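Long-range contacts in beta-galactosidase (Geobacillus stearothermophilus, PDB 4OIF), which probably hydrolyses terminal non-reducing beta-D-galactose residues of beta-D-galactosides, as a zinc-containing member of glycosyl hydrolase family 42: residues N541-R546 and G568-D573; L552-T557 and G595-D600. All coordinates share one frame; numbering follows the deposited sequence.

Both contacts belong to the trimerisation domain, on the same side of the chain's centre and away from the zinc and the predicted catalytic residues, with their own centres about 10 Å apart. Along the chain their segments alternate: 541-546, 552-557, 568-573, 595-600. Strands 541-545 and 548-553 are neighbours in one mixed sheet; contact 1 ties the first to strand 565-570, and contact 2 sets the short edge strand 597-598 beside the second. Tyr570 joins the two, its OH probably hydrogen-bonded to Thr557 O and its ring packed on Leu552. Contact 2 also reaches strand 555-561, which pairs with 527-534 in a second, two-stranded sheet, so the interleaved segments join the two sheets within one domain.

Contact 1. Residues N541-R546 and G568-D573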
ATOM      1  N   ASN A 541      24.223 -16.859  -8.331  1.00  9.25           N
ATOM      2  CA  ASN A 541      25.007 -17.999  -8.783  1.00  9.10           C
ATOM      3  C   ASN A 541      25.840 -17.508  -9.955  1.00 10.47           C
ATOM      4  O   ASN A 541      26.011 -16.301 -10.138  1.00 10.65           O
ATOM      5  CB  ASN A 541      24.116 -19.201  -9.161  1.00  9.36           C
ATOM      6  CG  ASN A 541      24.813 -20.573  -8.925  1.00 16.62           C
ATOM      7  OD1 ASN A 541      25.941 -20.799  -9.366  1.00 15.02           O
ATOM      8  ND2 ASN A 541      24.134 -21.478  -8.220  1.00 10.05           N
ATOM      9  N   SER A 542      26.361 -18.436 -10.739  1.00  6.16           N
ATOM     10  CA  SER A 542      27.138 -18.095 -11.909  1.00  9.82           C
ATOM     11  C   SER A 542      27.239 -19.303 -12.801  1.00 16.25           C
ATOM     12  O   SER A 542      27.232 -20.438 -12.318  1.00 14.36           O
ATOM     13  CB  SER A 542      28.533 -17.616 -11.528  1.00 14.62           C
ATOM     14  OG  SER A 542      29.240 -18.650 -10.871  1.00 21.51           O
ATOM     15  N   VAL A 543      27.328 -19.049 -14.105  1.00 14.95           N
ATOM     16  CA  VAL A 543      27.517 -20.091 -15.099  1.00 12.05           C
ATOM     17  C   VAL A 543      28.854 -19.905 -15.820  1.00 18.82           C
ATOM     18  O   VAL A 543      29.176 -18.822 -16.297  1.00 13.65           O
ATOM     19  CB  VAL A 543      26.369 -20.094 -16.125  1.00 14.74           C
ATOM     20  CG1 VAL A 543      26.660 -21.069 -17.252  1.00 10.39           C
ATOM     21  CG2 VAL A 543      25.063 -20.443 -15.444  1.00 15.31           C
ATOM     22  N   HIS A 544      29.647 -20.962 -15.883  1.00 22.67           N
ATOM     23  CA  HIS A 544      30.849 -20.930 -16.690  1.00 14.02           C
ATOM     24  C   HIS A 544      30.490 -21.369 -18.094  1.00 19.35           C
ATOM     25  O   HIS A 544      29.909 -22.450 -18.296  1.00 12.93           O
ATOM     26  CB  HIS A 544      31.932 -21.824 -16.106  1.00 14.33           C
ATOM     27  CG  HIS A 544      33.298 -21.522 -16.627  1.00 17.10           C
ATOM     28  ND1 HIS A 544      33.832 -22.161 -17.725  1.00 14.78           N
ATOM     29  CD2 HIS A 544      34.236 -20.644 -16.206  1.00 20.70           C
ATOM     30  CE1 HIS A 544      35.048 -21.696 -17.951  1.00 26.27           C
ATOM     31  NE2 HIS A 544      35.316 -20.772 -17.046  1.00 29.64           N
ATOM     32  N   TYR A 545      30.838 -20.510 -19.050  1.00 10.17           N
ATOM     33  CA  TYR A 545      30.468 -20.675 -20.444  1.00 14.88           C
ATOM     34  C   TYR A 545      31.509 -19.984 -21.332  1.00 16.47           C
ATOM     35  O   TYR A 545      31.894 -18.833 -21.081  1.00 15.22           O
ATOM     36  CB  TYR A 545      29.060 -20.114 -20.679  1.00  9.02           C
ATOM     37  CG  TYR A 545      28.670 -19.953 -22.126  1.00 10.60           C
ATOM     38  CD1 TYR A 545      28.135 -21.009 -22.838  1.00  9.14           C
ATOM     39  CD2 TYR A 545      28.817 -18.732 -22.775  1.00 17.72           C
ATOM     40  CE1 TYR A 545      27.766 -20.863 -24.159  1.00 12.61           C
ATOM     41  CE2 TYR A 545      28.451 -18.575 -24.095  1.00 11.29           C
ATOM     42  CZ  TYR A 545      27.929 -19.644 -24.784  1.00 17.25           C
ATOM     43  OH  TYR A 545      27.564 -19.498 -26.099  1.00 13.64           O
ATOM     44  N   ARG A 546      31.974 -20.709 -22.348  1.00  9.74           N
ATOM     45  CA  ARG A 546      33.039 -20.240 -23.235  1.00  7.00           C
ATOM     46  C   ARG A 546      34.174 -19.566 -22.482  1.00 10.32           C
ATOM     47  O   ARG A 546      34.567 -18.462 -22.832  1.00 10.74           O
ATOM     48  CB  ARG A 546      32.492 -19.269 -24.280  1.00  9.35           C
ATOM     49  CG  ARG A 546      31.387 -19.837 -25.157  1.00 10.69           C
ATOM     50  CD  ARG A 546      31.928 -20.822 -26.160  1.00 18.58           C
ATOM     51  NE  ARG A 546      30.931 -21.195 -27.159  1.00 24.67           N
ATOM     52  CZ  ARG A 546      30.153 -22.270 -27.068  1.00 26.65           C
ATOM     53  NH1 ARG A 546      30.261 -23.076 -26.019  1.00 11.25           N
ATOM     54  NH2 ARG A 546      29.272 -22.542 -28.027  1.00 20.17           N
ATOM     55  N   GLY A 568      27.435 -24.879 -21.023  1.00 20.33           N
ATOM     56  CA  GLY A 568      27.791 -24.117 -19.842  1.00 12.55           C
ATOM     57  C   GLY A 568      27.303 -24.826 -18.609  1.00 10.44           C
ATOM     58  O   GLY A 568      26.317 -25.573 -18.681  1.00 11.65           O
ATOM     59  N   VAL A 569      27.979 -24.596 -17.485  1.00 12.60           N
ATOM     60  CA  VAL A 569      27.601 -25.258 -16.229  1.00  9.02           C
ATOM     61  C   VAL A 569      27.484 -24.272 -15.084  1.00 12.15           C
ATOM     62  O   VAL A 569      28.133 -23.226 -15.102  1.00 12.00           O
ATOM     63  CB  VAL A 569      28.627 -26.358 -15.816  1.00 13.21           C
ATOM     64  CG1 VAL A 569      28.779 -27.376 -16.911  1.00  6.61           C
ATOM     65  CG2 VAL A 569      29.981 -25.744 -15.453  1.00  4.70           C
ATOM     66  N   TYR A 570      26.664 -24.605 -14.084  1.00 10.21           N
ATOM     67  CA  TYR A 570      26.571 -23.786 -12.868  1.00  8.42           C
ATOM     68  C   TYR A 570      27.859 -23.932 -12.071  1.00 11.43           C
ATOM     69  O   TYR A 570      28.569 -24.917 -12.238  1.00 21.09           O
ATOM     70  CB  TYR A 570      25.364 -24.192 -12.013  1.00  8.76           C
ATOM     71  CG  TYR A 570      24.037 -24.111 -12.740  1.00 12.23           C
ATOM     72  CD1 TYR A 570      23.435 -22.876 -12.996  1.00  5.77           C
ATOM     73  CD2 TYR A 570      23.388 -25.263 -13.172  1.00  5.43           C
ATOM     74  CE1 TYR A 570      22.233 -22.791 -13.663  1.00  4.26           C
ATOM     75  CE2 TYR A 570      22.181 -25.187 -13.836  1.00  6.69           C
ATOM     76  CZ  TYR A 570      21.606 -23.951 -14.078  1.00  6.04           C
ATOM     77  OH  TYR A 570      20.408 -23.869 -14.739  1.00  7.99           O
ATOM     78  N   GLU A 571      28.164 -22.976 -11.200  1.00 10.53           N
ATOM     79  CA  GLU A 571      29.433 -23.013 -10.477  1.00 10.29           C
ATOM     80  C   GLU A 571      29.306 -23.050  -8.952  1.00 11.23           C
ATOM     81  O   GLU A 571      30.294 -23.199  -8.247  1.00 10.69           O
ATOM     82  CB  GLU A 571      30.286 -21.805 -10.868  1.00 10.19           C
ATOM     83  CG  GLU A 571      30.606 -21.703 -12.348  1.00 16.42           C
ATOM     84  CD  GLU A 571      31.611 -20.599 -12.624  1.00 18.81           C
ATOM     85  OE1 GLU A 571      31.224 -19.411 -12.609  1.00 13.27           O
ATOM     86  OE2 GLU A 571      32.800 -20.920 -12.822  1.00 20.08           O
ATOM     87  N   ASP A 572      28.099 -22.894  -8.435  1.00 19.62           N
ATOM     88  CA  ASP A 572      27.919 -22.869  -6.993  1.00 19.55           C
ATOM     89  C   ASP A 572      26.602 -23.546  -6.629  1.00 11.75           C
ATOM     90  O   ASP A 572      25.928 -24.073  -7.506  1.00 12.89           O
ATOM     91  CB  ASP A 572      27.968 -21.428  -6.483  1.00 16.89           C
ATOM     92  CG  ASP A 572      28.572 -21.319  -5.096  1.00 48.85           C
ATOM     93  OD1 ASP A 572      28.673 -22.354  -4.398  1.00 52.26           O
ATOM     94  OD2 ASP A 572      28.942 -20.191  -4.700  1.00 65.86           O
ATOM     95  N   ASP A 573      26.254 -23.531  -5.340  1.00  9.12           N
ATOM     96  CA  ASP A 573      25.061 -24.194  -4.800  1.00  6.68           C
ATOM     97  C   ASP A 573      25.072 -25.703  -5.085  1.00 10.16           C
ATOM     98  O   ASP A 573      26.039 -26.232  -5.625  1.00 15.29           O
ATOM     99  CB  ASP A 573      23.782 -23.552  -5.352  1.00 12.30           C
ATOM    100  CG  ASP A 573      22.662 -23.463  -4.310  1.00 19.57           C
ATOM    101  OD1 ASP A 573      22.504 -24.391  -3.490  1.00 22.30           O
ATOM    102  OD2 ASP A 573      21.928 -22.451  -4.319  1.00 22.59           O
TER
HETATM  103  O   HOH W   1      21.727 -20.865  -6.826  1.00 10.39           O
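Beside the Tyr570 ring sits Val543, its CG2 meeting CD1 at 3.8 Å obliquely to the ring, while Tyr575 makes an edge-to-face contact with the same tyrosine. Near the plane of the Tyr545 ring, at its edge, lies Gly568 CA; Arg546 CG lies over one face, toward the rim, and Phe602 meets this ring edge-to-face. The Asn541 amide stands almost perpendicular to the Asp572 carboxylate, planes 89° apart, yet what it grips is the backbone: OD1 takes a weak bond from Asp572 N and ND2 gives a weak one to Asp572 O. A water links ND2 to Asp573 OD2, which also pairs with Arg338 of a second subunit.

Where the strands run antiparallel, His544 and Val569 exchange two backbone bonds, His544 N to Val569 O at 2.8 Å and Val569 N to His544 O at 3.0 Å. Beyond them Ser542 OG, turned between its own N and carbonyl carbon (chi1 62°), donates to Glu571 OE1 at 2.7 Å, on the anti side and 31° out of the carboxylate plane. Ser549 also bonds OE1, so two hydroxyls share one carboxylate oxygen, which would tend to favour the ionised glutamate.

Contact 2. Residues L552-T557 and G595-D600; sequences LKDYAT and GGRLED
Arg597 reaches across to Asp554 and Tyr555, and its shape explains how. The chain leaves the backbone extended, CG opposite the backbone N (chi1 175°), then bends at chi3 (-73°), which carries the guanidinium over to the turn. There NH1 forms a salt bridge with Asp554 OD2 at 2.9 Å; the oxygen lies near the guanidinium plane but is met on its anti side, with the two flat groups almost perpendicular. Tyr555 runs alongside, pointing the same way, and presents the edge of its ring to one guanidinium face, CD2 standing 3.9 Å above the plane over the centre. This is not a face-on cation-pi stack, since ring and guanidinium planes are 84° apart. The carbonyls of Thr435 and Lys436 and the hydroxyl of Tyr501 take further bonds from the same guanidinium, and Thr435 also bonds Tyr555 OH. A leucine in place of Arg597 would probably leave Asp554 without its charge partner and those carbonyls without their donors.

On the other face of the strand pair, Leu598 CD2 packs on Leu552 CB at 3.6 Å, and Leu552 CD1 lies against Gly596 CA. Backbone bonds run from Lys553 N to Arg597 O and from Arg597 N to Tyr555 O. Thr557 OG1 donates to a lone pair of Gly595 O at 2.7 Å. The arrangement is a short, weakly bonded antiparallel strand, 597-598, at the edge of the trimerisation domain's mixed sheet within this chain, just before helix 600-613.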
ATOM      1  N   LEU A 552      24.447 -15.231 -12.352  1.00  9.73           N
ATOM      2  CA  LEU A 552      23.069 -15.694 -12.377  1.00  8.88           C
ATOM      3  C   LEU A 552      22.269 -15.064 -11.251  1.00  9.84           C
ATOM      4  O   LEU A 552      22.754 -14.949 -10.115  1.00  9.76           O
ATOM      5  CB  LEU A 552      22.997 -17.221 -12.262  1.00  8.66           C
ATOM      6  CG  LEU A 552      21.613 -17.880 -12.281  1.00  6.42           C
ATOM      7  CD1 LEU A 552      21.721 -19.273 -12.889  1.00  5.53           C
ATOM      8  CD2 LEU A 552      20.963 -17.957 -10.898  1.00  1.80           C
ATOM      9  N   LYS A 553      21.033 -14.690 -11.578  1.00  9.59           N
ATOM     10  CA  LYS A 553      20.053 -14.222 -10.599  1.00 18.24           C
ATOM     11  C   LYS A 553      18.668 -14.836 -10.836  1.00 10.82           C
ATOM     12  O   LYS A 553      18.357 -15.268 -11.949  1.00 12.34           O
ATOM     13  CB  LYS A 553      19.951 -12.689 -10.631  1.00 14.46           C
ATOM     14  CG  LYS A 553      21.241 -12.000 -10.242  1.00 21.37           C
ATOM     15  CD  LYS A 553      21.054 -10.531  -9.951  1.00 33.48           C
ATOM     16  CE  LYS A 553      20.656  -9.737 -11.173  1.00 31.68           C
ATOM     17  NZ  LYS A 553      20.472  -8.293 -10.810  1.00 45.21           N
ATOM     18  N   ASP A 554      17.865 -14.882  -9.773  1.00  8.03           N
ATOM     19  CA  ASP A 554      16.420 -15.160  -9.830  1.00  8.46           C
ATOM     20  C   ASP A 554      16.028 -16.612 -10.071  1.00  7.22           C
ATOM     21  O   ASP A 554      15.238 -17.168  -9.306  1.00  8.77           O
ATOM     22  CB  ASP A 554      15.744 -14.294 -10.904  1.00  5.59           C
ATOM     23  CG  ASP A 554      15.889 -12.807 -10.636  1.00  9.30           C
ATOM     24  OD1 ASP A 554      16.140 -12.423  -9.471  1.00  7.36           O
ATOM     25  OD2 ASP A 554      15.739 -12.021 -11.595  1.00 12.53           O
ATOM     26  N   TYR A 555      16.538 -17.217 -11.144  1.00 10.94           N
ATOM     27  CA  TYR A 555      16.153 -18.586 -11.489  1.00  6.72           C
ATOM     28  C   TYR A 555      17.300 -19.438 -12.010  1.00  7.51           C
ATOM     29  O   TYR A 555      18.128 -18.984 -12.801  1.00  5.30           O
ATOM     30  CB  TYR A 555      15.031 -18.579 -12.526  1.00  5.73           C
ATOM     31  CG  TYR A 555      13.783 -17.895 -12.039  1.00 12.32           C
ATOM     32  CD1 TYR A 555      12.915 -18.545 -11.170  1.00 15.71           C
ATOM     33  CD2 TYR A 555      13.469 -16.606 -12.439  1.00  7.96           C
ATOM     34  CE1 TYR A 555      11.774 -17.935 -10.706  1.00 14.67           C
ATOM     35  CE2 TYR A 555      12.323 -15.984 -11.978  1.00 18.90           C
ATOM     36  CZ  TYR A 555      11.481 -16.657 -11.108  1.00 12.63           C
ATOM     37  OH  TYR A 555      10.341 -16.060 -10.637  1.00  7.62           O
ATOM     38  N   ALA A 556      17.325 -20.685 -11.558  1.00  2.91           N
ATOM     39  CA  ALA A 556      18.212 -21.683 -12.114  1.00  4.37           C
ATOM     40  C   ALA A 556      17.391 -22.903 -12.453  1.00  5.93           C
ATOM     41  O   ALA A 556      16.328 -23.126 -11.879  1.00  4.94           O
ATOM     42  CB  ALA A 556      19.321 -22.029 -11.143  1.00  4.62           C
ATOM     43  N   THR A 557      17.869 -23.697 -13.399  1.00  7.60           N
ATOM     44  CA  THR A 557      17.183 -24.939 -13.708  1.00 10.74           C
ATOM     45  C   THR A 557      18.123 -26.130 -13.606  1.00 11.74           C
ATOM     46  O   THR A 557      19.163 -26.157 -14.258  1.00 13.52           O
ATOM     47  CB  THR A 557      16.563 -24.907 -15.122  1.00 10.63           C
ATOM     48  OG1 THR A 557      15.812 -23.693 -15.300  1.00  5.83           O
ATOM     49  CG2 THR A 557      15.649 -26.106 -15.316  1.00  4.39           C
ATOM     50  N   GLY A 595      19.486 -22.447 -19.019  1.00 11.93           N
ATOM     51  CA  GLY A 595      18.876 -22.872 -17.763  1.00 10.34           C
ATOM     52  C   GLY A 595      18.694 -21.824 -16.674  1.00  8.55           C
ATOM     53  O   GLY A 595      17.875 -21.992 -15.763  1.00  7.11           O
ATOM     54  N   GLY A 596      19.465 -20.747 -16.747  1.00  4.91           N
ATOM     55  CA  GLY A 596      19.433 -19.752 -15.698  1.00  5.84           C
ATOM     56  C   GLY A 596      19.278 -18.369 -16.274  1.00  7.35           C
ATOM     57  O   GLY A 596      19.464 -18.166 -17.471  1.00  8.94           O
ATOM     58  N   ARG A 597      18.928 -17.414 -15.425  1.00 10.51           N
ATOM     59  CA  ARG A 597      18.776 -16.040 -15.874  1.00 13.04           C
ATOM     60  C   ARG A 597      20.109 -15.315 -15.669  1.00 15.24           C
ATOM     61  O   ARG A 597      20.563 -15.091 -14.539  1.00 13.49           O
ATOM     62  CB  ARG A 597      17.631 -15.348 -15.141  1.00  8.39           C
ATOM     63  CG  ARG A 597      17.497 -13.878 -15.477  1.00 13.97           C
ATOM     64  CD  ARG A 597      16.316 -13.267 -14.767  1.00 11.95           C
ATOM     65  NE  ARG A 597      15.038 -13.684 -15.345  1.00 15.84           N
ATOM     66  CZ  ARG A 597      13.857 -13.411 -14.797  1.00 13.27           C
ATOM     67  NH1 ARG A 597      13.795 -12.735 -13.651  1.00  6.69           N
ATOM     68  NH2 ARG A 597      12.744 -13.820 -15.388  1.00  6.15           N
ATOM     69  N   LEU A 598      20.748 -14.978 -16.778  1.00  9.75           N
ATOM     70  CA  LEU A 598      22.139 -14.570 -16.739  1.00 10.60           C
ATOM     71  C   LEU A 598      22.293 -13.114 -17.164  1.00  8.96           C
ATOM     72  O   LEU A 598      21.466 -12.592 -17.911  1.00  8.80           O
ATOM     73  CB  LEU A 598      22.967 -15.506 -17.630  1.00 11.31           C
ATOM     74  CG  LEU A 598      22.889 -16.993 -17.238  1.00  7.86           C
ATOM     75  CD1 LEU A 598      23.684 -17.852 -18.187  1.00  9.97           C
ATOM     76  CD2 LEU A 598      23.391 -17.204 -15.838  1.00 10.08           C
ATOM     77  N   GLU A 599      23.340 -12.463 -16.665  1.00 10.04           N
ATOM     78  CA  GLU A 599      23.647 -11.073 -17.016  1.00  9.55           C
ATOM     79  C   GLU A 599      23.689 -10.807 -18.526  1.00  7.11           C
ATOM     80  O   GLU A 599      23.791 -11.733 -19.332  1.00  9.24           O
ATOM     81  CB  GLU A 599      24.982 -10.677 -16.407  1.00  6.27           C
ATOM     82  CG  GLU A 599      26.120 -11.593 -16.831  1.00 15.83           C
ATOM     83  CD  GLU A 599      27.464 -11.098 -16.343  1.00 16.11           C
ATOM     84  OE1 GLU A 599      28.145 -11.848 -15.608  1.00 10.51           O
ATOM     85  OE2 GLU A 599      27.832  -9.959 -16.694  1.00 13.56           O
ATOM     86  N   ASP A 600      23.609  -9.531 -18.892  1.00 10.70           N
ATOM     87  CA  ASP A 600      23.577  -9.089 -20.291  1.00 12.39           C
ATOM     88  C   ASP A 600      24.680  -9.671 -21.179  1.00  9.42           C
ATOM     89  O   ASP A 600      24.445 -10.073 -22.333  1.00  8.29           O
ATOM     90  CB  ASP A 600      23.668  -7.568 -20.337  1.00  9.21           C
ATOM     91  CG  ASP A 600      22.381  -6.889 -19.924  1.00 12.92           C
ATOM     92  OD1 ASP A 600      21.293  -7.485 -20.082  1.00 24.69           O
ATOM     93  OD2 ASP A 600      22.458  -5.733 -19.465  1.00 21.56           O
TER